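Local coordinates for protein bacteriohemerythrin (Methylococcus capsulatus, PDB 4XPX) that binds oxygen at a site of two iron atoms and may store it or deliver it to oxygen-requiring enzymes, at residues D18-T23 with V54-K59; K30-A35 with T105-R110; S41-Q46 with K92-G97; T63-K68 with K122-C127. All blocks are in the same frame, centred on the assembly; numbering follows the deposited sequence.

Contact 1: residues D18-T23 with V54-K59. With FE2 (Fe (II) ion), chain C.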
# COMPACT_ATOMS: atom_id res chain seq x y z
N ASP A 18 9.18 -7.34 1.62
CA ASP A 18 9.32 -7.38 0.18
C ASP A 18 8.20 -8.20 -0.47
O ASP A 18 7.65 -7.80 -1.51
CB ASP A 18 10.65 -7.97 -0.23
CG ASP A 18 11.85 -7.06 0.12
OD1 ASP A 18 11.75 -5.88 0.33
OD2 ASP A 18 12.98 -7.69 0.10
N ASP A 19 7.85 -9.34 0.13
CA ASP A 19 6.80 -10.17 -0.42
C ASP A 19 5.45 -9.48 -0.39
O ASP A 19 4.68 -9.52 -1.39
CB ASP A 19 6.71 -11.48 0.35
CG ASP A 19 7.85 -12.41 0.05
OD1 ASP A 19 8.57 -12.23 -0.95
OD2 ASP A 19 8.07 -13.30 0.93
N GLN A 20 5.15 -8.83 0.73
CA GLN A 20 3.87 -8.10 0.81
C GLN A 20 3.86 -6.93 -0.16
O GLN A 20 2.81 -6.65 -0.78
CB GLN A 20 3.61 -7.62 2.28
CG GLN A 20 3.36 -8.80 3.21
CD GLN A 20 3.12 -8.37 4.64
OE1 GLN A 20 3.52 -7.36 5.10
NE2 GLN A 20 2.30 -9.17 5.33
N HIS A 21 4.99 -6.25 -0.32
CA HIS A 21 5.04 -5.16 -1.33
C HIS A 21 4.75 -5.68 -2.71
O HIS A 21 4.03 -5.07 -3.51
CB HIS A 21 6.38 -4.45 -1.29
CG HIS A 21 6.60 -3.68 -0.03
ND1 HIS A 21 7.85 -3.36 0.45
CD2 HIS A 21 5.70 -3.13 0.86
CE1 HIS A 21 7.68 -2.62 1.56
NE2 HIS A 21 6.40 -2.48 1.87
N LYS A 22 5.35 -6.85 -3.06
CA LYS A 22 5.11 -7.41 -4.41
C LYS A 22 3.64 -7.73 -4.58
O LYS A 22 3.06 -7.47 -5.70
CB LYS A 22 5.98 -8.63 -4.63
CG LYS A 22 7.44 -8.33 -4.75
CD LYS A 22 8.25 -9.60 -4.74
CE LYS A 22 9.63 -9.32 -4.50
NZ LYS A 22 10.54 -10.47 -4.66
N THR A 23 2.96 -8.27 -3.54
CA THR A 23 1.52 -8.49 -3.66
C THR A 23 0.77 -7.20 -3.83
O THR A 23 -0.15 -7.12 -4.70
CB THR A 23 1.01 -9.23 -2.41
OG1 THR A 23 1.57 -10.55 -2.35
CG2 THR A 23 -0.51 -9.31 -2.37
N VAL A 54 -3.46 -3.94 2.08
CA VAL A 54 -2.58 -2.86 2.51
C VAL A 54 -2.66 -2.68 4.03
O VAL A 54 -1.62 -2.54 4.72
CB VAL A 54 -2.89 -1.58 1.77
CG1 VAL A 54 -2.13 -0.38 2.37
CG2 VAL A 54 -2.49 -1.73 0.29
N VAL A 55 -3.85 -2.66 4.59
CA VAL A 55 -3.99 -2.50 6.05
C VAL A 55 -3.30 -3.64 6.76
O VAL A 55 -2.63 -3.39 7.80
CB VAL A 55 -5.45 -2.33 6.40
CG1 VAL A 55 -5.71 -2.53 7.91
CG2 VAL A 55 -6.04 -1.07 5.91
N MET A 56 -3.43 -4.84 6.28
CA MET A 56 -2.77 -5.96 6.89
C MET A 56 -1.26 -5.84 6.79
O MET A 56 -0.52 -6.12 7.79
CB MET A 56 -3.26 -7.25 6.22
CG MET A 56 -2.71 -8.50 6.83
SD MET A 56 -1.05 -8.86 6.25
CE MET A 56 -1.26 -9.06 4.50
N HIS A 57 -0.74 -5.38 5.66
CA HIS A 57 0.67 -5.14 5.49
C HIS A 57 1.17 -4.12 6.53
O HIS A 57 2.25 -4.30 7.16
CB HIS A 57 0.93 -4.65 4.08
CG HIS A 57 2.32 -4.09 3.90
ND1 HIS A 57 3.47 -4.82 4.14
CD2 HIS A 57 2.75 -2.84 3.58
CE1 HIS A 57 4.53 -4.02 3.95
NE2 HIS A 57 4.12 -2.81 3.62
N PHE A 58 0.45 -3.02 6.67
CA PHE A 58 0.85 -2.01 7.64
C PHE A 58 0.90 -2.60 9.02
O PHE A 58 1.85 -2.30 9.81
CB PHE A 58 -0.11 -0.82 7.60
CG PHE A 58 -0.01 0.02 6.31
CD1 PHE A 58 -1.00 0.98 6.12
CD2 PHE A 58 1.02 -0.09 5.42
CE1 PHE A 58 -0.95 1.82 5.01
CE2 PHE A 58 1.01 0.76 4.33
CZ PHE A 58 0.08 1.71 4.13
N LYS A 59 -0.07 -3.39 9.40
CA LYS A 59 -0.08 -4.04 10.72
C LYS A 59 1.11 -4.93 10.86
O LYS A 59 1.69 -5.04 11.97
CB LYS A 59 -1.39 -4.77 10.92
CG LYS A 59 -2.57 -3.92 11.16
CD LYS A 59 -3.80 -4.84 11.29
CE LYS A 59 -5.06 -4.05 11.47
NZ LYS A 59 -6.07 -5.18 11.44
FE FE2 C . 5.54 -1.22 3.30
O HOH W 1 4.43 0.23 4.08
O HOH W 2 4.16 -0.14 1.50
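His21 and His57 reach from two antiparallel helices to the same iron. Each binds it through NE2, at 2.1 Å from His21 NE2 and likewise from His57 NE2. The two side chains cross at about a right angle, with ring planes 72° apart. His21 NE2 and His57 NE2 come within 2.9 Å of each other because both are bound to the metal, not to each other. Gln20 meets His57 at the ring edge away from the iron. Its chain runs extended beyond CG (chi2 179°) and brings OE1 there. His57 ND1 donates to Gln20 OE1 at 2.7 Å, in the ring plane and nearly straight at 172°. The amide plane is almost perpendicular to the ring. At the other branch of the amide, Gln20 NE2 lies 3.5 Å from Met56 SD and is hydrogen-bonded to Ser60. An alanine in place of Gln20 is likely to leave His57 ND1 without its acceptor and the ring's rotation to the iron. Two waters also bind this iron, and Glu61 and Asp121 complete its protein ligands. As a second-shell residue, Gln20 is likely to help set the ring's rotation; its bond is consistent with a proton on ND1 and NE2 given to iron.

Contact 2: residues K30-A35 with T105-R110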
# COMPACT_ATOMS: atom_id res chain seq x y z
N LYS A 30 -3.86 -4.79 -10.99
CA LYS A 30 -5.17 -5.28 -11.36
C LYS A 30 -6.19 -4.19 -11.25
O LYS A 30 -7.04 -4.03 -12.19
CB LYS A 30 -5.57 -6.47 -10.53
CG LYS A 30 -4.86 -7.73 -10.81
CD LYS A 30 -5.27 -8.82 -9.87
CE LYS A 30 -4.58 -10.19 -10.08
NZ LYS A 30 -4.48 -10.51 -11.52
N LEU A 31 -6.19 -3.44 -10.18
CA LEU A 31 -7.15 -2.36 -10.04
C LEU A 31 -6.96 -1.32 -11.12
O LEU A 31 -7.99 -0.80 -11.68
CB LEU A 31 -6.99 -1.69 -8.66
CG LEU A 31 -8.03 -0.58 -8.36
CD1 LEU A 31 -9.46 -1.01 -8.45
CD2 LEU A 31 -7.73 0.01 -6.97
N HIS A 32 -5.80 -1.07 -11.51
CA HIS A 32 -5.46 -0.00 -12.48
C HIS A 32 -6.08 -0.26 -13.82
O HIS A 32 -6.61 0.65 -14.47
CB HIS A 32 -3.95 0.14 -12.62
CG HIS A 32 -3.52 1.23 -13.55
ND1 HIS A 32 -3.83 2.56 -13.33
CD2 HIS A 32 -2.82 1.20 -14.70
CE1 HIS A 32 -3.33 3.29 -14.31
NE2 HIS A 32 -2.71 2.49 -15.15
N ASP A 33 -5.96 -1.63 -14.19
CA ASP A 33 -6.55 -2.11 -15.43
C ASP A 33 -8.04 -2.03 -15.37
O ASP A 33 -8.72 -1.54 -16.33
CB ASP A 33 -6.01 -3.51 -15.72
CG ASP A 33 -4.58 -3.52 -16.18
OD1 ASP A 33 -3.96 -2.50 -16.55
OD2 ASP A 33 -4.09 -4.66 -16.15
N THR A 34 -8.63 -2.47 -14.34
CA THR A 34 -10.09 -2.44 -14.20
C THR A 34 -10.61 -1.04 -14.14
O THR A 34 -11.80 -0.73 -14.60
CB THR A 34 -10.44 -3.32 -13.01
OG1 THR A 34 -9.83 -4.64 -13.14
CG2 THR A 34 -11.93 -3.44 -12.87
N ALA A 35 -9.85 -0.10 -13.60
CA ALA A 35 -10.25 1.28 -13.45
C ALA A 35 -10.34 2.02 -14.79
O ALA A 35 -10.86 3.16 -14.79
CB ALA A 35 -9.34 2.01 -12.48
N THR A 105 -6.85 7.37 -9.21
CA THR A 105 -6.84 6.77 -7.91
C THR A 105 -5.65 5.83 -7.78
O THR A 105 -4.89 5.84 -6.78
CB THR A 105 -8.14 5.93 -7.68
OG1 THR A 105 -9.28 6.66 -8.16
CG2 THR A 105 -8.21 5.51 -6.23
N THR A 106 -5.47 4.95 -8.79
CA THR A 106 -4.34 4.01 -8.76
C THR A 106 -3.03 4.70 -8.93
O THR A 106 -2.05 4.28 -8.26
CB THR A 106 -4.58 2.91 -9.78
OG1 THR A 106 -5.00 3.48 -10.98
CG2 THR A 106 -5.60 1.92 -9.27
N ARG A 107 -2.93 5.77 -9.74
CA ARG A 107 -1.65 6.51 -9.75
C ARG A 107 -1.36 7.17 -8.44
O ARG A 107 -0.16 7.27 -8.07
CB ARG A 107 -1.61 7.51 -10.89
CG ARG A 107 -1.33 6.92 -12.24
CD ARG A 107 -1.10 7.98 -13.29
NE ARG A 107 -2.35 8.65 -13.62
CZ ARG A 107 -3.12 8.22 -14.70
NH1 ARG A 107 -2.77 7.31 -15.45
NH2 ARG A 107 -4.28 8.82 -14.89
N PHE A 108 -2.34 7.60 -7.67
CA PHE A 108 -2.08 8.15 -6.34
C PHE A 108 -1.49 7.07 -5.46
O PHE A 108 -0.50 7.30 -4.73
CB PHE A 108 -3.34 8.76 -5.73
CG PHE A 108 -3.15 9.04 -4.26
CD1 PHE A 108 -2.32 10.11 -3.86
CD2 PHE A 108 -3.62 8.17 -3.31
CE1 PHE A 108 -2.02 10.25 -2.47
CE2 PHE A 108 -3.36 8.37 -1.97
CZ PHE A 108 -2.55 9.41 -1.57
N VAL A 109 -2.12 5.89 -5.41
CA VAL A 109 -1.60 4.81 -4.59
C VAL A 109 -0.16 4.47 -5.03
O VAL A 109 0.72 4.29 -4.17
CB VAL A 109 -2.55 3.59 -4.61
CG1 VAL A 109 -1.93 2.43 -3.85
CG2 VAL A 109 -3.87 3.95 -4.02
N ARG A 110 0.06 4.38 -6.33
CA ARG A 110 1.40 4.16 -6.84
C ARG A 110 2.37 5.23 -6.33
O ARG A 110 3.47 4.91 -5.85
CB ARG A 110 1.36 4.09 -8.35
CG ARG A 110 2.70 3.87 -9.07
CD ARG A 110 3.61 5.10 -9.21
NE ARG A 110 2.98 6.24 -9.78
CZ ARG A 110 2.76 6.40 -11.06
NH1 ARG A 110 3.08 5.50 -11.96
NH2 ARG A 110 2.16 7.55 -11.40
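Polar contact across this pair rests on His32 and Thr106. His32 ND1 and Thr106 OG1 are 2.8 Å apart in a hydrogen bond that is close to straight, at 170°. The hydroxyl sits at the edge of the imidazole, in its plane. Thr106 holds OG1 between its own backbone N and carbonyl carbon (chi1 46°), which turns the hydroxyl to the histidine and sends the methyl to the other neighbour. OG1 also has a weak hydrogen bond with the carbonyl of Gln103. The helices involved, 15-34 and 103-121, belong to the four-helix bundle of the hemerythrin fold. Their short segments run antiparallel, at 157°, with axes 9.6 Å apart. His32 and Thr106 are the residues of closest backbone approach, with CA atoms 5.6 Å apart. The apolar contact is made by the other branch of the threonine. Thr106 CG2 lies 3.6 Å from Leu31 CG and also touches Leu31 CD2. Leu31 in turn reaches Gln46 and Leu50 of helix 40-67. At the border, Arg107 NH1 comes near the ring plane at CE1, the atom next to ND1, with His32 CE1 to Arg107 NH1 at 4.2 Å and no bond. The charge of Arg107 is paired elsewhere, in a salt bridge from NH2 to Asp104.

Contact 3: residues S41-Q46 with K92-G97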
# COMPACT_ATOMS: atom_id res chain seq x y z
N SER A 41 -18.76 -2.78 -10.36
CA SER A 41 -18.72 -3.87 -9.38
C SER A 41 -17.34 -4.52 -9.33
O SER A 41 -16.82 -4.80 -8.18
CB SER A 41 -19.74 -4.98 -9.70
OG SER A 41 -19.72 -6.10 -8.83
N GLU A 42 -16.71 -4.73 -10.44
CA GLU A 42 -15.35 -5.28 -10.44
C GLU A 42 -14.35 -4.30 -9.87
O GLU A 42 -13.42 -4.73 -9.11
CB GLU A 42 -14.91 -5.64 -11.88
CG GLU A 42 -15.84 -6.74 -12.53
CD GLU A 42 -15.59 -6.91 -14.03
OE1 GLU A 42 -14.36 -6.91 -14.42
OE2 GLU A 42 -16.64 -7.05 -14.79
N ILE A 43 -14.49 -3.02 -10.17
CA ILE A 43 -13.66 -2.03 -9.54
C ILE A 43 -13.79 -2.11 -8.04
O ILE A 43 -12.75 -2.11 -7.29
CB ILE A 43 -14.00 -0.61 -10.05
CG1 ILE A 43 -13.61 -0.48 -11.54
CG2 ILE A 43 -13.33 0.47 -9.20
CD1 ILE A 43 -14.15 0.76 -12.24
N GLY A 44 -15.01 -2.15 -7.53
CA GLY A 44 -15.20 -2.19 -6.10
C GLY A 44 -14.63 -3.40 -5.41
O GLY A 44 -14.05 -3.28 -4.30
N LYS A 45 -14.76 -4.53 -6.01
CA LYS A 45 -14.23 -5.77 -5.42
C LYS A 45 -12.74 -5.67 -5.34
O LYS A 45 -12.11 -6.08 -4.29
CB LYS A 45 -14.61 -7.01 -6.23
CG LYS A 45 -16.06 -7.39 -6.18
CD LYS A 45 -16.31 -8.71 -6.92
CE LYS A 45 -17.82 -8.91 -7.11
NZ LYS A 45 -18.61 -9.09 -5.85
N GLN A 46 -12.05 -5.19 -6.36
CA GLN A 46 -10.62 -5.12 -6.38
C GLN A 46 -10.13 -4.01 -5.44
O GLN A 46 -9.09 -4.20 -4.73
CB GLN A 46 -10.09 -4.94 -7.79
CG GLN A 46 -8.56 -5.05 -7.88
CD GLN A 46 -8.05 -6.42 -7.50
OE1 GLN A 46 -8.76 -7.44 -7.70
NE2 GLN A 46 -6.81 -6.51 -7.03
N LYS A 92 -15.68 4.87 1.57
CA LYS A 92 -16.99 5.37 1.99
C LYS A 92 -17.62 6.07 0.80
O LYS A 92 -18.83 5.84 0.50
CB LYS A 92 -16.83 6.28 3.18
CG LYS A 92 -16.52 5.42 4.52
CD LYS A 92 -16.01 6.35 5.64
CE LYS A 92 -15.34 5.51 6.64
NZ LYS A 92 -14.71 6.55 7.65
N LYS A 93 -16.94 6.95 0.17
CA LYS A 93 -17.52 7.72 -0.94
C LYS A 93 -17.80 6.83 -2.14
O LYS A 93 -18.92 6.96 -2.76
CB LYS A 93 -16.66 8.91 -1.34
CG LYS A 93 -16.61 9.95 -0.29
CD LYS A 93 -15.46 10.87 -0.57
CE LYS A 93 -15.48 12.23 0.12
NZ LYS A 93 -15.73 12.14 1.59
N PHE A 94 -16.93 5.89 -2.48
CA PHE A 94 -17.15 5.02 -3.61
C PHE A 94 -18.40 4.14 -3.35
O PHE A 94 -19.27 4.01 -4.23
CB PHE A 94 -15.91 4.14 -3.84
CG PHE A 94 -16.15 3.12 -4.90
CD1 PHE A 94 -16.03 3.42 -6.24
CD2 PHE A 94 -16.55 1.84 -4.57
CE1 PHE A 94 -16.25 2.47 -7.18
CE2 PHE A 94 -16.82 0.87 -5.52
CZ PHE A 94 -16.64 1.23 -6.86
N HIS A 95 -18.47 3.54 -2.16
CA HIS A 95 -19.56 2.67 -1.86
C HIS A 95 -20.84 3.41 -1.62
O HIS A 95 -21.95 2.75 -1.72
CB HIS A 95 -19.24 1.69 -0.75
CG HIS A 95 -18.19 0.69 -1.12
ND1 HIS A 95 -18.37 -0.22 -2.15
CD2 HIS A 95 -16.96 0.43 -0.57
CE1 HIS A 95 -17.26 -1.00 -2.20
NE2 HIS A 95 -16.40 -0.62 -1.27
N ALA A 96 -20.84 4.68 -1.48
CA ALA A 96 -22.06 5.54 -1.44
C ALA A 96 -22.43 6.00 -2.80
O ALA A 96 -23.47 6.67 -2.97
CB ALA A 96 -21.86 6.69 -0.52
N GLY A 97 -21.64 5.72 -3.85
CA GLY A 97 -21.91 6.25 -5.17
C GLY A 97 -21.54 7.68 -5.33
O GLY A 97 -21.94 8.30 -6.38
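Phe94 sends its ring across to the backbone of Gly44. Its CG is anti to the backbone N (chi1 174°), and this conformation carries the ring to the facing helix. Phe94 CE2 comes to 3.5 Å from Gly44 CA. Phe94 CZ is also close, at 3.8 Å from Gly44 CA. The glycine makes room for this. A beta carbon at that position would point at the ring and clash with CE2. Beside the glycine, Ile43 meets the ring through one branch. Its CG2 methyl lies 4.1 Å from Phe94 CE1, and the two side chains cross at about a right angle. With a smaller alanine in place of Phe94, a gap would probably open against Gly44 and the Ile43 methyl would lose its aromatic partner. His95 has CG anti to its carbonyl carbon (chi1 -67°). This sets the face of the imidazole against the edge of Phe94, at CD2. The polar end of His95 is held by Asp48, hydrogen-bonded through NE2. Gly97, with positive phi, leaves helical angles and donates from N to Phe94 O at 2.9 Å. The chain turns out of the helix in a Schellman motif, and Phe94 and His95 just before it face helix 40-67 in the hemerythrin four-helix bundle.

Contact 4: residues T63-K68 with K122-C127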
# COMPACT_ATOMS: atom_id res chain seq x y z
N THR A 63 3.82 -4.25 13.82
CA THR A 63 4.06 -5.21 14.88
C THR A 63 5.52 -5.49 14.97
O THR A 63 6.10 -5.53 16.13
CB THR A 63 3.27 -6.51 14.63
OG1 THR A 63 1.86 -6.23 14.62
CG2 THR A 63 3.57 -7.55 15.68
N GLU A 64 6.20 -5.70 13.87
CA GLU A 64 7.62 -5.99 13.91
C GLU A 64 8.42 -4.80 14.37
O GLU A 64 9.35 -4.96 15.21
CB GLU A 64 8.05 -6.47 12.54
CG GLU A 64 7.56 -7.82 12.10
CD GLU A 64 7.74 -8.93 13.08
OE1 GLU A 64 8.91 -9.08 13.41
OE2 GLU A 64 6.76 -9.58 13.58
N MET A 65 8.16 -3.64 13.85
CA MET A 65 8.85 -2.45 14.30
C MET A 65 8.70 -2.23 15.80
O MET A 65 9.71 -1.93 16.51
CB MET A 65 8.35 -1.20 13.58
CG MET A 65 8.84 -1.09 12.14
SD MET A 65 8.37 0.51 11.36
CE MET A 65 6.59 0.25 11.00
N GLN A 66 7.42 -2.44 16.29
CA GLN A 66 7.34 -1.98 17.68
C GLN A 66 7.96 -3.03 18.59
O GLN A 66 8.66 -2.67 19.57
CB GLN A 66 5.89 -1.71 18.08
CG GLN A 66 5.73 -1.09 19.46
CD GLN A 66 4.30 -0.68 19.75
OE1 GLN A 66 3.43 -0.77 18.88
NE2 GLN A 66 4.05 -0.23 20.98
N LYS A 67 7.86 -4.30 18.25
CA LYS A 67 8.42 -5.40 19.07
C LYS A 67 9.88 -5.30 19.13
O LYS A 67 10.49 -5.66 20.18
CB LYS A 67 8.02 -6.69 18.41
CG LYS A 67 8.62 -7.91 18.86
CD LYS A 67 7.93 -9.05 18.03
CE LYS A 67 8.18 -10.39 18.68
NZ LYS A 67 8.10 -10.40 20.23
N LYS A 68 10.56 -4.79 18.12
CA LYS A 68 11.97 -4.70 18.09
C LYS A 68 12.48 -3.33 18.56
O LYS A 68 13.71 -3.11 18.56
CB LYS A 68 12.49 -5.01 16.69
CG LYS A 68 12.21 -6.48 16.33
CD LYS A 68 12.53 -6.87 14.92
CE LYS A 68 12.46 -8.48 14.79
NZ LYS A 68 12.90 -8.99 13.39
N LYS A 122 12.57 1.34 3.68
CA LYS A 122 13.94 0.88 3.64
C LYS A 122 14.64 1.17 4.94
O LYS A 122 15.65 0.47 5.29
CB LYS A 122 14.72 1.48 2.46
CG LYS A 122 14.42 0.80 1.14
CD LYS A 122 15.34 1.42 0.04
CE LYS A 122 14.99 0.86 -1.32
NZ LYS A 122 16.14 1.18 -2.25
N LEU A 123 14.29 2.22 5.63
CA LEU A 123 14.99 2.61 6.86
C LEU A 123 14.85 1.56 7.94
O LEU A 123 15.73 1.54 8.87
CB LEU A 123 14.47 3.93 7.39
CG LEU A 123 14.67 5.09 6.43
CD1 LEU A 123 14.17 6.40 7.03
CD2 LEU A 123 16.08 5.27 5.97
N TYR A 124 13.85 0.68 7.93
CA TYR A 124 13.78 -0.35 8.95
C TYR A 124 14.61 -1.58 8.66
O TYR A 124 14.63 -2.49 9.45
CB TYR A 124 12.31 -0.76 9.33
CG TYR A 124 11.46 -1.31 8.22
CD1 TYR A 124 11.88 -2.35 7.39
CD2 TYR A 124 10.15 -0.84 8.04
CE1 TYR A 124 11.05 -2.87 6.40
CE2 TYR A 124 9.35 -1.31 7.04
CZ TYR A 124 9.78 -2.30 6.21
OH TYR A 124 9.04 -2.79 5.15
N GLY A 125 15.28 -1.60 7.52
CA GLY A 125 15.96 -2.83 7.13
C GLY A 125 16.98 -3.29 8.15
O GLY A 125 16.96 -4.44 8.53
N PRO A 126 17.91 -2.40 8.59
CA PRO A 126 18.95 -2.93 9.56
C PRO A 126 18.27 -3.48 10.79
O PRO A 126 18.74 -4.54 11.34
CB PRO A 126 19.79 -1.68 9.80
CG PRO A 126 19.70 -0.99 8.52
CD PRO A 126 18.26 -1.12 8.07
N CYS A 127 17.25 -2.83 11.35
CA CYS A 127 16.63 -3.29 12.57
C CYS A 127 15.87 -4.58 12.36
O CYS A 127 15.99 -5.57 13.15
CB CYS A 127 15.65 -2.19 13.08
SG CYS A 127 14.79 -2.61 14.61
O HOH W 3 15.76 -8.07 13.92
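A Met-aromatic contact joins the end of helix 40-67 to the C-terminal segment of this hemerythrin four-helix bundle, close to the di-iron site. The sulfur is that of Met65 and the ring is that of Tyr124. Met65 SD lies 4.0 Å from Tyr124 CD2. It approaches obliquely, 5.2 Å from the ring centroid and 69° off the ring normal. The two side chains cross at about a right angle. With chi1 at 60°, Tyr124 CG sits between N and the carbonyl carbon, and the ring runs inward to the metal site. There its OH is hydrogen-bonded to Glu61, a ligand of both irons. Met65 also packs on His76, a ligand of one of them. Both side chains therefore line the surroundings of the metal centre as well as touching each other. A second contact lies nearer the surface. Cys127 SG meets the start of the Lys68 chain, with Lys68 CB to Cys127 SG at 3.9 Å. Beyond CG the lysine is extended, and its CD passes near the carbonyl oxygen of Cys127. Its ammonium group makes a weak hydrogen bond to the carbonyl of Leu128, and Glu64 is only a long salt-bridge partner. One water joins the two segments: it accepts from Lys68 NZ at 3.1 Å and donates to Cys127 O at 2.6 Å.

Overall arrangement
The four contacts are spread along one four-helix bundle. Helix 40-67 serves contacts 1, 3 and 4, and helix 15-34 contacts 1 and 2. Contacts 3 and 4 mark opposite ends, with centres about 34 Å apart. Contact 1 lies between them at the iron site, its centre about 14 Å from that of contact 4. These two touch where Tyr124 packs on His21. Contacts 2 and 3 also touch, as Leu31 and Thr34 meet Ile43. Along the chain, contact 1 closes before contact 4 opens, while contact 3 falls between the segments of contact 2. The iron site thus lies inside the bundle, bordered by contact 4, while contacts 2 and 3 join helices away from it.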